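Putative polyketide synthase (Streptomyces coelicolor, PDB 1U0M) catalyses the iterative condensation of five malonyl-CoA units and the cyclisation of the resulting pentaketide to 1,3,6,8-tetrahydroxynaphthalene, a precursor of melanin. Local coordinates at residues R87-I92 and N128-D133; T307-I312 and A320-F325; I106-Y111 and H157-A162; D273-H278 and L292-H297. One frame throughout, in Å; residues are numbered along the deposited sequence.

Contact 1: residues R87-I92 and N128-D133; sequences RVPAVI and NEMGFD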
loop_
_atom_site.group_PDB
_atom_site.type_symbol
_atom_site.label_atom_id
_atom_site.label_comp_id
_atom_site.label_asym_id
_atom_site.label_seq_id
_atom_site.Cartn_x
_atom_site.Cartn_y
_atom_site.Cartn_z
ATOM N N ARG A 87 20.012 -3.780 -5.440
ATOM C CA ARG A 87 20.469 -3.250 -4.156
ATOM C C ARG A 87 19.743 -3.765 -2.907
ATOM O O ARG A 87 20.366 -4.007 -1.876
ATOM C CB ARG A 87 20.399 -1.717 -4.162
ATOM C CG ARG A 87 21.251 -1.027 -5.214
ATOM C CD ARG A 87 21.067 0.477 -5.119
ATOM N NE ARG A 87 21.699 1.204 -6.213
ATOM C CZ ARG A 87 22.969 1.588 -6.222
ATOM N NH1 ARG A 87 23.753 1.310 -5.187
ATOM N NH2 ARG A 87 23.447 2.270 -7.259
ATOM N N VAL A 88 18.429 -3.933 -2.993
ATOM C CA VAL A 88 17.658 -4.367 -1.836
ATOM C C VAL A 88 18.142 -5.657 -1.157
ATOM O O VAL A 88 18.344 -5.680 0.056
ATOM C CB VAL A 88 16.155 -4.478 -2.198
ATOM C CG1 VAL A 88 15.357 -4.934 -0.996
ATOM C CG2 VAL A 88 15.638 -3.123 -2.663
ATOM N N PRO A 89 18.338 -6.738 -1.927
ATOM C CA PRO A 89 18.795 -8.037 -1.410
ATOM C C PRO A 89 19.881 -8.003 -0.320
ATOM O O PRO A 89 19.688 -8.528 0.785
ATOM C CB PRO A 89 19.263 -8.747 -2.671
ATOM C CG PRO A 89 18.253 -8.288 -3.669
ATOM C CD PRO A 89 18.169 -6.800 -3.392
ATOM N N ALA A 90 21.015 -7.388 -0.632
ATOM C CA ALA A 90 22.113 -7.299 0.325
ATOM C C ALA A 90 21.659 -6.745 1.662
ATOM O O ALA A 90 21.954 -7.314 2.715
ATOM C CB ALA A 90 23.214 -6.432 -0.233
ATOM N N VAL A 91 20.935 -5.634 1.625
ATOM C CA VAL A 91 20.482 -5.005 2.854
ATOM C C VAL A 91 19.573 -5.898 3.679
ATOM O O VAL A 91 19.715 -5.968 4.898
ATOM C CB VAL A 91 19.769 -3.670 2.567
ATOM C CG1 VAL A 91 19.370 -3.001 3.876
ATOM C CG2 VAL A 91 20.693 -2.762 1.765
ATOM N N ILE A 92 18.635 -6.572 3.023
ATOM C CA ILE A 92 17.729 -7.466 3.733
ATOM C C ILE A 92 18.567 -8.507 4.469
ATOM O O ILE A 92 18.329 -8.802 5.640
ATOM C CB ILE A 92 16.755 -8.169 2.754
ATOM C CG1 ILE A 92 15.655 -7.189 2.331
ATOM C CG2 ILE A 92 16.154 -9.401 3.405
ATOM C CD1 ILE A 92 14.705 -7.731 1.287
ATOM N N ASN A 128 10.599 -14.908 -4.361
ATOM C CA ASN A 128 11.147 -15.795 -5.379
ATOM C C ASN A 128 12.664 -15.940 -5.329
ATOM O O ASN A 128 13.196 -17.052 -5.364
ATOM C CB ASN A 128 10.790 -15.295 -6.780
ATOM C CG ASN A 128 9.513 -15.895 -7.311
ATOM O OD1 ASN A 128 8.454 -15.275 -7.263
ATOM N ND2 ASN A 128 9.605 -17.114 -7.822
ATOM N N GLU A 129 13.359 -14.809 -5.265
ATOM C CA GLU A 129 14.815 -14.807 -5.271
ATOM C C GLU A 129 15.479 -15.013 -3.924
ATOM O O GLU A 129 16.446 -15.756 -3.815
ATOM C CB GLU A 129 15.322 -13.504 -5.906
ATOM C CG GLU A 129 15.726 -13.615 -7.385
ATOM C CD GLU A 129 14.689 -14.318 -8.255
ATOM O OE1 GLU A 129 15.048 -15.331 -8.893
ATOM O OE2 GLU A 129 13.526 -13.859 -8.308
ATOM N N MET A 130 14.968 -14.357 -2.895
ATOM C CA MET A 130 15.560 -14.487 -1.571
ATOM C C MET A 130 15.233 -15.828 -0.930
ATOM O O MET A 130 15.666 -16.117 0.185
ATOM C CB MET A 130 15.070 -13.363 -0.666
ATOM C CG MET A 130 16.166 -12.666 0.091
ATOM S SD MET A 130 16.321 -10.999 -0.489
ATOM C CE MET A 130 17.444 -11.222 -1.801
ATOM N N GLY A 131 14.457 -16.641 -1.634
ATOM C CA GLY A 131 14.096 -17.936 -1.100
ATOM C C GLY A 131 13.211 -17.849 0.125
ATOM O O GLY A 131 13.261 -18.716 0.987
ATOM N N PHE A 132 12.399 -16.803 0.216
ATOM C CA PHE A 132 11.500 -16.658 1.353
ATOM C C PHE A 132 10.422 -17.743 1.350
ATOM O O PHE A 132 10.279 -18.506 0.393
ATOM C CB PHE A 132 10.827 -15.285 1.323
ATOM C CG PHE A 132 11.626 -14.200 1.977
ATOM C CD1 PHE A 132 11.511 -13.956 3.342
ATOM C CD2 PHE A 132 12.497 -13.419 1.229
ATOM C CE1 PHE A 132 12.250 -12.952 3.951
ATOM C CE2 PHE A 132 13.241 -12.413 1.828
ATOM C CZ PHE A 132 13.117 -12.179 3.193
ATOM N N ASP A 133 9.664 -17.789 2.439
ATOM C CA ASP A 133 8.574 -18.741 2.605
ATOM C C ASP A 133 7.549 -18.488 1.498
ATOM O O ASP A 133 7.081 -17.358 1.330
ATOM C CB ASP A 133 7.890 -18.524 3.962
ATOM C CG ASP A 133 8.823 -17.920 5.016
ATOM O OD1 ASP A 133 9.563 -16.956 4.699
ATOM O OD2 ASP A 133 8.796 -18.402 6.174
#

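Contact 2: residues T307-I312 and A320-F325; sequences TEYGNI and ALRRLF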
loop_
_atom_site.group_PDB
_atom_site.type_symbol
_atom_site.label_atom_id
_atom_site.label_comp_id
_atom_site.label_asym_id
_atom_site.label_seq_id
_atom_site.Cartn_x
_atom_site.Cartn_y
_atom_site.Cartn_z
ATOM N N THR A 307 21.798 14.968 7.898
ATOM C CA THR A 307 23.049 15.671 7.645
ATOM C C THR A 307 23.946 14.924 6.665
ATOM O O THR A 307 24.612 15.542 5.823
ATOM C CB THR A 307 23.836 15.904 8.969
ATOM O OG1 THR A 307 23.049 16.708 9.856
ATOM C CG2 THR A 307 25.135 16.627 8.700
ATOM N N GLU A 308 23.943 13.599 6.771
ATOM C CA GLU A 308 24.772 12.747 5.921
ATOM C C GLU A 308 24.061 12.102 4.719
ATOM O O GLU A 308 24.686 11.829 3.694
ATOM C CB GLU A 308 25.419 11.645 6.779
ATOM C CG GLU A 308 26.196 10.623 5.970
ATOM C CD GLU A 308 26.839 9.525 6.809
ATOM O OE1 GLU A 308 26.175 8.974 7.718
ATOM O OE2 GLU A 308 28.013 9.199 6.534
ATOM N N TYR A 309 22.763 11.862 4.833
ATOM C CA TYR A 309 22.030 11.214 3.754
ATOM C C TYR A 309 20.955 12.108 3.155
ATOM O O TYR A 309 20.557 11.937 2.003
ATOM C CB TYR A 309 21.385 9.920 4.279
ATOM C CG TYR A 309 22.371 8.854 4.723
ATOM C CD1 TYR A 309 21.973 7.816 5.570
ATOM C CD2 TYR A 309 23.694 8.867 4.280
ATOM C CE1 TYR A 309 22.869 6.817 5.962
ATOM C CE2 TYR A 309 24.597 7.878 4.662
ATOM C CZ TYR A 309 24.180 6.857 5.501
ATOM O OH TYR A 309 25.072 5.875 5.869
ATOM N N GLY A 310 20.492 13.068 3.941
ATOM C CA GLY A 310 19.441 13.946 3.476
ATOM C C GLY A 310 18.150 13.279 3.881
ATOM O O GLY A 310 18.152 12.359 4.697
ATOM N N ASN A 311 17.037 13.729 3.324
ATOM C CA ASN A 311 15.770 13.119 3.661
ATOM C C ASN A 311 15.554 11.919 2.755
ATOM O O ASN A 311 15.273 12.067 1.562
ATOM C CB ASN A 311 14.630 14.104 3.472
ATOM C CG ASN A 311 13.359 13.616 4.090
ATOM O OD1 ASN A 311 13.075 12.407 4.081
ATOM N ND2 ASN A 311 12.572 14.541 4.636
ATOM N N ILE A 312 15.686 10.729 3.330
ATOM C CA ILE A 312 15.515 9.508 2.578
ATOM C C ILE A 312 14.162 8.872 2.888
ATOM O O ILE A 312 14.035 7.646 2.976
ATOM C CB ILE A 312 16.658 8.532 2.874
ATOM C CG1 ILE A 312 16.711 8.195 4.365
ATOM C CG2 ILE A 312 17.966 9.174 2.512
ATOM C CD1 ILE A 312 17.761 7.182 4.704
ATOM N N ALA A 320 18.127 6.142 11.692
ATOM C CA ALA A 320 18.384 6.830 12.952
ATOM C C ALA A 320 18.654 5.738 13.972
ATOM O O ALA A 320 19.623 5.806 14.724
ATOM C CB ALA A 320 17.180 7.658 13.369
ATOM N N LEU A 321 17.792 4.724 13.986
ATOM C CA LEU A 321 17.964 3.601 14.894
ATOM C C LEU A 321 19.318 2.982 14.631
ATOM O O LEU A 321 20.104 2.781 15.551
ATOM C CB LEU A 321 16.897 2.536 14.668
ATOM C CG LEU A 321 15.656 2.570 15.553
ATOM C CD1 LEU A 321 14.786 1.367 15.222
ATOM C CD2 LEU A 321 16.058 2.543 17.022
ATOM N N ARG A 322 19.589 2.681 13.368
ATOM C CA ARG A 322 20.858 2.081 13.000
ATOM C C ARG A 322 22.021 2.859 13.620
ATOM O O ARG A 322 23.038 2.276 13.993
ATOM C CB ARG A 322 20.995 2.028 11.473
ATOM C CG ARG A 322 22.204 1.245 10.968
ATOM C CD ARG A 322 23.420 2.143 10.828
ATOM N NE ARG A 322 23.335 2.989 9.640
ATOM C CZ ARG A 322 23.892 4.193 9.533
ATOM N NH1 ARG A 322 24.576 4.710 10.542
ATOM N NH2 ARG A 322 23.767 4.882 8.411
ATOM N N ARG A 323 21.869 4.174 13.741
ATOM C CA ARG A 323 22.923 5.000 14.320
ATOM C C ARG A 323 22.899 4.944 15.843
ATOM O O ARG A 323 23.907 5.216 16.502
ATOM C CB ARG A 323 22.782 6.449 13.853
ATOM C CG ARG A 323 23.124 6.662 12.391
ATOM C CD ARG A 323 22.662 8.024 11.917
ATOM N NE ARG A 323 22.711 8.125 10.464
ATOM C CZ ARG A 323 23.784 8.487 9.773
ATOM N NH1 ARG A 323 24.908 8.794 10.404
ATOM N NH2 ARG A 323 23.736 8.533 8.448
ATOM N N LEU A 324 21.744 4.594 16.394
ATOM C CA LEU A 324 21.590 4.497 17.835
ATOM C C LEU A 324 22.205 3.188 18.308
ATOM O O LEU A 324 22.547 3.034 19.480
ATOM C CB LEU A 324 20.110 4.563 18.207
ATOM C CG LEU A 324 19.745 4.555 19.691
ATOM C CD1 LEU A 324 18.382 5.189 19.869
ATOM C CD2 LEU A 324 19.764 3.133 20.225
ATOM N N PHE A 325 22.345 2.250 17.379
ATOM C CA PHE A 325 22.942 0.957 17.673
ATOM C C PHE A 325 24.458 1.076 17.655
ATOM O O PHE A 325 25.133 0.574 18.552
ATOM C CB PHE A 325 22.516 -0.089 16.638
ATOM C CG PHE A 325 21.198 -0.740 16.931
ATOM C CD1 PHE A 325 20.044 0.021 17.070
ATOM C CD2 PHE A 325 21.107 -2.122 17.058
ATOM C CE1 PHE A 325 18.820 -0.582 17.330
ATOM C CE2 PHE A 325 19.886 -2.736 17.318
ATOM C CZ PHE A 325 18.741 -1.966 17.454
#

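Contact 3: residues I106-Y111 and H157-A162; sequences IDVIIY and HDFCTA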
loop_
_atom_site.group_PDB
_atom_site.type_symbol
_atom_site.label_atom_id
_atom_site.label_comp_id
_atom_site.label_asym_id
_atom_site.label_seq_id
_atom_site.Cartn_x
_atom_site.Cartn_y
_atom_site.Cartn_z
ATOM N N ILE A 106 10.568 -15.366 8.513
ATOM C CA ILE A 106 9.707 -14.196 8.393
ATOM C C ILE A 106 8.325 -14.603 7.891
ATOM O O ILE A 106 8.200 -15.284 6.874
ATOM C CB ILE A 106 10.322 -13.170 7.409
ATOM C CG1 ILE A 106 11.772 -12.868 7.807
ATOM C CG2 ILE A 106 9.479 -11.893 7.389
ATOM C CD1 ILE A 106 11.926 -12.206 9.166
ATOM N N ASP A 107 7.289 -14.182 8.606
ATOM C CA ASP A 107 5.925 -14.519 8.223
ATOM C C ASP A 107 5.285 -13.433 7.365
ATOM O O ASP A 107 4.340 -13.697 6.629
ATOM C CB ASP A 107 5.052 -14.743 9.464
ATOM C CG ASP A 107 5.606 -15.811 10.394
ATOM O OD1 ASP A 107 6.468 -15.480 11.237
ATOM O OD2 ASP A 107 5.182 -16.985 10.281
ATOM N N VAL A 108 5.799 -12.213 7.460
ATOM C CA VAL A 108 5.237 -11.107 6.703
ATOM C C VAL A 108 6.281 -10.085 6.281
ATOM O O VAL A 108 7.111 -9.662 7.088
ATOM C CB VAL A 108 4.162 -10.374 7.535
ATOM C CG1 VAL A 108 4.780 -9.856 8.819
ATOM C CG2 VAL A 108 3.569 -9.217 6.742
ATOM N N ILE A 109 6.248 -9.703 5.007
ATOM C CA ILE A 109 7.158 -8.688 4.495
ATOM C C ILE A 109 6.367 -7.389 4.396
ATOM O O ILE A 109 5.210 -7.382 3.977
ATOM C CB ILE A 109 7.697 -9.021 3.097
ATOM C CG1 ILE A 109 8.588 -10.262 3.157
ATOM C CG2 ILE A 109 8.480 -7.833 2.561
ATOM C CD1 ILE A 109 9.312 -10.570 1.858
ATOM N N ILE A 110 6.995 -6.293 4.799
ATOM C CA ILE A 110 6.360 -4.992 4.754
ATOM C C ILE A 110 7.267 -4.091 3.935
ATOM O O ILE A 110 8.267 -3.571 4.432
ATOM C CB ILE A 110 6.179 -4.440 6.169
ATOM C CG1 ILE A 110 5.520 -5.512 7.044
ATOM C CG2 ILE A 110 5.299 -3.204 6.137
ATOM C CD1 ILE A 110 5.375 -5.124 8.507
ATOM N N TYR A 111 6.910 -3.919 2.666
ATOM C CA TYR A 111 7.702 -3.117 1.742
ATOM C C TYR A 111 7.140 -1.713 1.550
ATOM O O TYR A 111 6.030 -1.552 1.035
ATOM C CB TYR A 111 7.770 -3.833 0.392
ATOM C CG TYR A 111 8.773 -3.247 -0.590
ATOM C CD1 TYR A 111 10.087 -3.719 -0.644
ATOM C CD2 TYR A 111 8.403 -2.228 -1.471
ATOM C CE1 TYR A 111 11.000 -3.196 -1.554
ATOM C CE2 TYR A 111 9.308 -1.702 -2.379
ATOM C CZ TYR A 111 10.603 -2.190 -2.419
ATOM O OH TYR A 111 11.487 -1.684 -3.342
ATOM N N HIS A 157 4.513 -4.691 14.206
ATOM C CA HIS A 157 4.180 -4.776 15.617
ATOM C C HIS A 157 2.799 -5.419 15.758
ATOM O O HIS A 157 2.666 -6.531 16.277
ATOM C CB HIS A 157 4.189 -3.355 16.192
ATOM C CG HIS A 157 3.920 -3.278 17.661
ATOM N ND1 HIS A 157 2.834 -3.887 18.251
ATOM C CD2 HIS A 157 4.549 -2.594 18.646
ATOM C CE1 HIS A 157 2.801 -3.576 19.535
ATOM N NE2 HIS A 157 3.831 -2.791 19.800
ATOM N N ASP A 158 1.775 -4.712 15.286
ATOM C CA ASP A 158 0.405 -5.202 15.337
ATOM C C ASP A 158 0.341 -6.657 14.901
ATOM O O ASP A 158 -0.409 -7.451 15.464
ATOM C CB ASP A 158 -0.488 -4.356 14.425
ATOM C CG ASP A 158 -0.860 -3.029 15.045
ATOM O OD1 ASP A 158 0.024 -2.373 15.629
ATOM O OD2 ASP A 158 -2.038 -2.634 14.948
ATOM N N PHE A 159 1.132 -7.000 13.894
ATOM C CA PHE A 159 1.156 -8.357 13.378
ATOM C C PHE A 159 1.649 -9.309 14.448
ATOM O O PHE A 159 0.989 -10.293 14.762
ATOM C CB PHE A 159 2.082 -8.440 12.169
ATOM C CG PHE A 159 2.012 -9.749 11.432
ATOM C CD1 PHE A 159 0.937 -10.040 10.603
ATOM C CD2 PHE A 159 3.037 -10.678 11.547
ATOM C CE1 PHE A 159 0.887 -11.232 9.896
ATOM C CE2 PHE A 159 2.992 -11.874 10.842
ATOM C CZ PHE A 159 1.917 -12.150 10.017
ATOM N N CYS A 160 2.816 -9.007 15.005
ATOM C CA CYS A 160 3.414 -9.852 16.029
ATOM C C CYS A 160 2.539 -10.075 17.244
ATOM O O CYS A 160 2.469 -11.183 17.762
ATOM C CB CYS A 160 4.756 -9.279 16.457
ATOM S SG CYS A 160 6.017 -9.580 15.230
ATOM N N THR A 161 1.885 -9.022 17.714
ATOM C CA THR A 161 1.009 -9.178 18.859
ATOM C C THR A 161 -0.082 -10.180 18.498
ATOM O O THR A 161 -0.468 -11.008 19.322
ATOM C CB THR A 161 0.361 -7.841 19.279
ATOM O OG1 THR A 161 -0.978 -8.083 19.734
ATOM C CG2 THR A 161 0.348 -6.860 18.129
ATOM N N ALA A 162 -0.561 -10.121 17.258
ATOM C CA ALA A 162 -1.607 -11.034 16.800
ATOM C C ALA A 162 -1.096 -12.457 16.560
ATOM O O ALA A 162 -1.873 -13.402 16.528
ATOM C CB ALA A 162 -2.251 -10.493 15.532
#

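Contact 4: residues D273-H278 and L292-H297; sequences DFYIVH and LEVDPH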
loop_
_atom_site.group_PDB
_atom_site.type_symbol
_atom_site.label_atom_id
_atom_site.label_comp_id
_atom_site.label_asym_id
_atom_site.label_seq_id
_atom_site.Cartn_x
_atom_site.Cartn_y
_atom_site.Cartn_z
ATOM N N ASP A 273 14.403 8.831 27.504
ATOM C CA ASP A 273 15.815 8.567 27.239
ATOM C C ASP A 273 16.012 8.179 25.773
ATOM O O ASP A 273 17.141 8.107 25.284
ATOM C CB ASP A 273 16.301 7.395 28.115
ATOM C CG ASP A 273 16.504 7.771 29.559
ATOM O OD1 ASP A 273 17.396 8.591 29.849
ATOM O OD2 ASP A 273 15.777 7.232 30.416
ATOM N N PHE A 274 14.905 7.929 25.082
ATOM C CA PHE A 274 14.934 7.499 23.686
ATOM C C PHE A 274 14.125 8.394 22.749
ATOM O O PHE A 274 12.936 8.616 22.972
ATOM C CB PHE A 274 14.367 6.090 23.614
ATOM C CG PHE A 274 15.280 5.092 22.999
ATOM C CD1 PHE A 274 16.615 5.029 23.371
ATOM C CD2 PHE A 274 14.788 4.170 22.083
ATOM C CE1 PHE A 274 17.451 4.055 22.840
ATOM C CE2 PHE A 274 15.611 3.193 21.545
ATOM C CZ PHE A 274 16.946 3.132 21.924
ATOM N N TYR A 275 14.762 8.888 21.693
ATOM C CA TYR A 275 14.072 9.730 20.720
ATOM C C TYR A 275 14.561 9.522 19.292
ATOM O O TYR A 275 15.603 10.045 18.895
ATOM C CB TYR A 275 14.204 11.207 21.087
ATOM C CG TYR A 275 13.197 11.682 22.110
ATOM C CD1 TYR A 275 13.350 11.392 23.466
ATOM C CD2 TYR A 275 12.085 12.424 21.719
ATOM C CE1 TYR A 275 12.416 11.835 24.411
ATOM C CE2 TYR A 275 11.146 12.867 22.652
ATOM C CZ TYR A 275 11.318 12.573 23.995
ATOM O OH TYR A 275 10.399 13.042 24.910
ATOM N N ILE A 276 13.794 8.753 18.525
ATOM C CA ILE A 276 14.117 8.469 17.130
ATOM C C ILE A 276 12.914 8.862 16.273
ATOM O O ILE A 276 12.101 8.015 15.899
ATOM C CB ILE A 276 14.423 6.967 16.927
ATOM C CG1 ILE A 276 15.605 6.551 17.807
ATOM C CG2 ILE A 276 14.731 6.687 15.467
ATOM C CD1 ILE A 276 16.899 7.264 17.482
ATOM N N VAL A 277 12.802 10.153 15.976
ATOM C CA VAL A 277 11.690 10.656 15.184
ATOM C C VAL A 277 12.145 11.212 13.841
ATOM O O VAL A 277 13.219 11.800 13.737
ATOM C CB VAL A 277 10.942 11.774 15.929
ATOM C CG1 VAL A 277 10.750 11.385 17.377
ATOM C CG2 VAL A 277 11.706 13.077 15.821
ATOM N N HIS A 278 11.319 11.027 12.813
ATOM C CA HIS A 278 11.649 11.528 11.491
ATOM C C HIS A 278 10.854 12.763 11.114
ATOM O O HIS A 278 9.623 12.757 11.106
ATOM C CB HIS A 278 11.429 10.462 10.416
ATOM C CG HIS A 278 11.445 11.011 9.021
ATOM N ND1 HIS A 278 12.419 11.879 8.576
ATOM C CD2 HIS A 278 10.592 10.841 7.983
ATOM C CE1 HIS A 278 12.163 12.222 7.326
ATOM N NE2 HIS A 278 11.061 11.607 6.943
ATOM N N LEU A 292 7.302 20.220 22.142
ATOM C CA LEU A 292 7.218 19.018 22.968
ATOM C C LEU A 292 7.965 19.307 24.257
ATOM O O LEU A 292 7.482 18.999 25.344
ATOM C CB LEU A 292 7.846 17.799 22.271
ATOM C CG LEU A 292 7.323 16.463 22.797
ATOM C CD1 LEU A 292 6.000 16.155 22.118
ATOM C CD2 LEU A 292 8.306 15.358 22.519
ATOM N N GLU A 293 9.153 19.892 24.126
ATOM C CA GLU A 293 9.966 20.273 25.276
ATOM C C GLU A 293 10.887 19.197 25.809
ATOM O O GLU A 293 10.948 18.949 27.005
ATOM C CB GLU A 293 9.065 20.779 26.411
ATOM C CG GLU A 293 8.003 21.775 25.961
ATOM C CD GLU A 293 6.971 22.051 27.018
ATOM O OE1 GLU A 293 6.565 21.105 27.722
ATOM O OE2 GLU A 293 6.543 23.213 27.139
ATOM N N VAL A 294 11.603 18.561 24.896
ATOM C CA VAL A 294 12.567 17.554 25.266
ATOM C C VAL A 294 13.836 18.385 25.318
ATOM O O VAL A 294 14.048 19.183 26.239
ATOM C CB VAL A 294 12.657 16.434 24.206
ATOM C CG1 VAL A 294 13.882 15.568 24.444
ATOM C CG2 VAL A 294 11.418 15.598 24.268
ATOM N N ASP A 295 14.657 18.239 24.296
ATOM C CA ASP A 295 15.903 18.968 24.209
ATOM C C ASP A 295 16.284 18.863 22.749
ATOM O O ASP A 295 15.913 17.882 22.072
ATOM C CB ASP A 295 16.964 18.360 25.168
ATOM C CG ASP A 295 17.366 16.941 24.824
ATOM O OD1 ASP A 295 17.867 16.733 23.710
ATOM O OD2 ASP A 295 17.209 16.022 25.661
ATOM N N PRO A 296 16.961 19.884 22.203
ATOM C CA PRO A 296 17.316 19.738 20.775
ATOM C C PRO A 296 18.061 18.413 20.545
ATOM O O PRO A 296 17.604 17.532 19.820
ATOM C CB PRO A 296 18.202 20.946 20.479
ATOM C CG PRO A 296 18.279 21.740 21.741
ATOM C CD PRO A 296 17.539 21.081 22.837
ATOM N N HIS A 297 19.203 18.307 21.217
ATOM C CA HIS A 297 20.118 17.169 21.205
ATOM C C HIS A 297 19.450 15.797 21.247
ATOM O O HIS A 297 20.090 14.792 20.963
ATOM C CB HIS A 297 21.074 17.305 22.406
ATOM C CG HIS A 297 22.159 16.274 22.451
ATOM N ND1 HIS A 297 23.179 16.228 21.521
ATOM C CD2 HIS A 297 22.397 15.264 23.324
ATOM C CE1 HIS A 297 24.000 15.239 21.826
ATOM N NE2 HIS A 297 23.550 14.639 22.915
#

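Contact 1: residues R87-I92 and N128-D133
In an outer helical layer of the thiolase fold, P89 and I92 of the long helix 73-99 meet M130 and F132 just past the end of helix 122-129. G131, with positive phi, lies between M130 and F132, both of which point toward helix 73-99. The M130 chain curves beyond CB (chi2 113°, chi3 -88°), which lays its sulfur against the helix: M130 SD is 4.0 Å from P89 CA and 4.1 Å from I92 CD1. CE lies by the pyrrolidine ring of P89, but so near CB that its exact place is doubtful. I92 divides its two branches: CD1 goes to the thioether, while CG2 approaches the F132 ring at the edge, 4.1 Å from CZ. Beneath, both I92 and F132 rest on L169 of strand 167-175. Replacing M130 by a serine would probably cost P89 and the CD1 end of I92 part of their apolar cover, opening a gap between the helices. With a thioether, a proline ring, a branched alkyl chain and an aromatic edge as the touching groups, the contact is a dispersion-held seam whose fit depends on shape rather than on directional bonds.

Contact 2: residues T307-I312 and A320-F325
E308 and R323 carry the tight part of this contact, a salt bridge that ties the end of helix 300-308 to helix 315-326. The backbones stay well apart, with 10.8 Å between the nearest pair, Y309 CA and A320 CA, and long side chains cross the distance. R323, extended from CG to NE, presents NH1 and NH2 end-on to a single oxygen. E308 OE1 takes R323 NH2 at 2.6 Å through its anti lone pair, with an N-H...O angle of 153°. R323 NH1 reaches E308 OE1 at 3.0 Å, nearly along the C-O axis and with a more bent bond. Both bonds lie close to the guanidinium plane. R323 NH2 also stands over one face of the Y309 ring, 3.1 Å from Y309 CE1, in an off-centre cation-pi contact whose two planes are 61° apart. The R322 side is looser, although all four residues are partly exposed and the whole contact lies at the surface. Kinked twice along its chain, R322 brings NH2 to the edge of the tyrosine; R322 NH2 comes 3.0 Å from Y309 OH, yet the angle is too poor for a hydrogen bond. Its firmer partner is D319, which also pairs with R323 NE. R323 thus takes two carboxylates and the tyrosine face, while R322 shares D319, a network likely to offset the charge of two neighbouring arginines and to hold the R323 guanidinium against rotation.

Contact 3: residues I106-Y111 and H157-A162
F159 reaches from helix 148-162 onto V108 of strand 108-112, and its side chain can be followed atom by atom. CG stands anti to the backbone N (chi1 -171°), which sends the ring out from the helix towards the strand. F159 CB is still 4.5 Å from V108 CG1, and F159 CG is the first atom in close touch, 3.8 Å from that methyl. On one side of the ring the approach tightens, with F159 CD2 only 3.3 Å from V108 CG1. F159 CE2 then gains a second neighbour, as D107 CB meets it at the ring edge at 3.8 Å. At the tip, F159 CZ comes to 3.8 Å from V108 CB, ring and valine lying alongside each other and running in opposite directions. Overall the methyl CG1 of V108 lies over one face, 3.6 Å from the centroid and 24° off the normal, a CH-pi contact displaced towards the rim. With an alanine at F159, V108 CG1 would probably lose the aromatic face it lies against, and D107 CB its neighbour at the ring edge. The carboxylate of D107 looks to another strand, where OD1 accepts from N167 N. V108 also packs on R137 and I139 of strand 137-141 and on A168 of strand 167-175. F159 meets the ring of Y163 in its own chain and packs on D158 of the second subunit, which places this helix-on-sheet packing at the dimer interface.

Contact 4: residues D273-H278 and L292-H297
Y275 comes just before I276 of the short strand 276-278, which is outermost within the chain in the large mixed sheet of the thiolase fold, and its ring is met by V294 and L292 from the loop that follows helix 281-291. The first shell has two members. V294 sets CG1 over one face of the ring, 4.0 Å from its centroid and only 14° off the normal, a CH-pi contact. This methyl is anti to the backbone N (chi1 167°); the modelled place of the other branch, CG2, is too near the ring to be trusted. L292 approaches the same ring in its plane, at the edge.

In the second shell, Y275 OH hydrogen-bonds to S270 O, which pins the phenol end in place and satisfies its buried hydroxyl; the turn of the ring is more likely held by V294 over the face and L292 at the edge. L292 is backed by A255, L258 and K259 of helix 251-263. E293, the first residue past the helix to leave helical angles (phi 87°), lies between L292 and V294 and turns its own side chain away from the tyrosine.

Further out, I276 pairs through its backbone with L337 and A339, holding the strand against its parallel neighbour 337-342. I276 turns its side chain to A320 and L324, whereas V277 packs on F299. At the ring edge, L292 CD2 lies 3.8 Å from Y275 CE2.

How the contacts relate
The four contacts fall into two touching pairs, one in each half of the chain. Contacts 1 and 3, with centres 17 Å apart, alternate along the sequence and join where F132 CE1 packs 3.9 Å from I106 CG1; both also reach the second subunit. Contacts 2 and 4 have centres 14 Å apart and meet where A320 CB lies 3.4 Å from I276 CG2. Their segments also bring N311 OD1 to 3.4 Å from H278 CE1, and both residues touch C146, the probable nucleophile, consistent with the Cys-His-Asn triad of chalcone synthases. Contacts 1 and 4, with centres 34 Å apart, lie on opposite sides of the chain's centre.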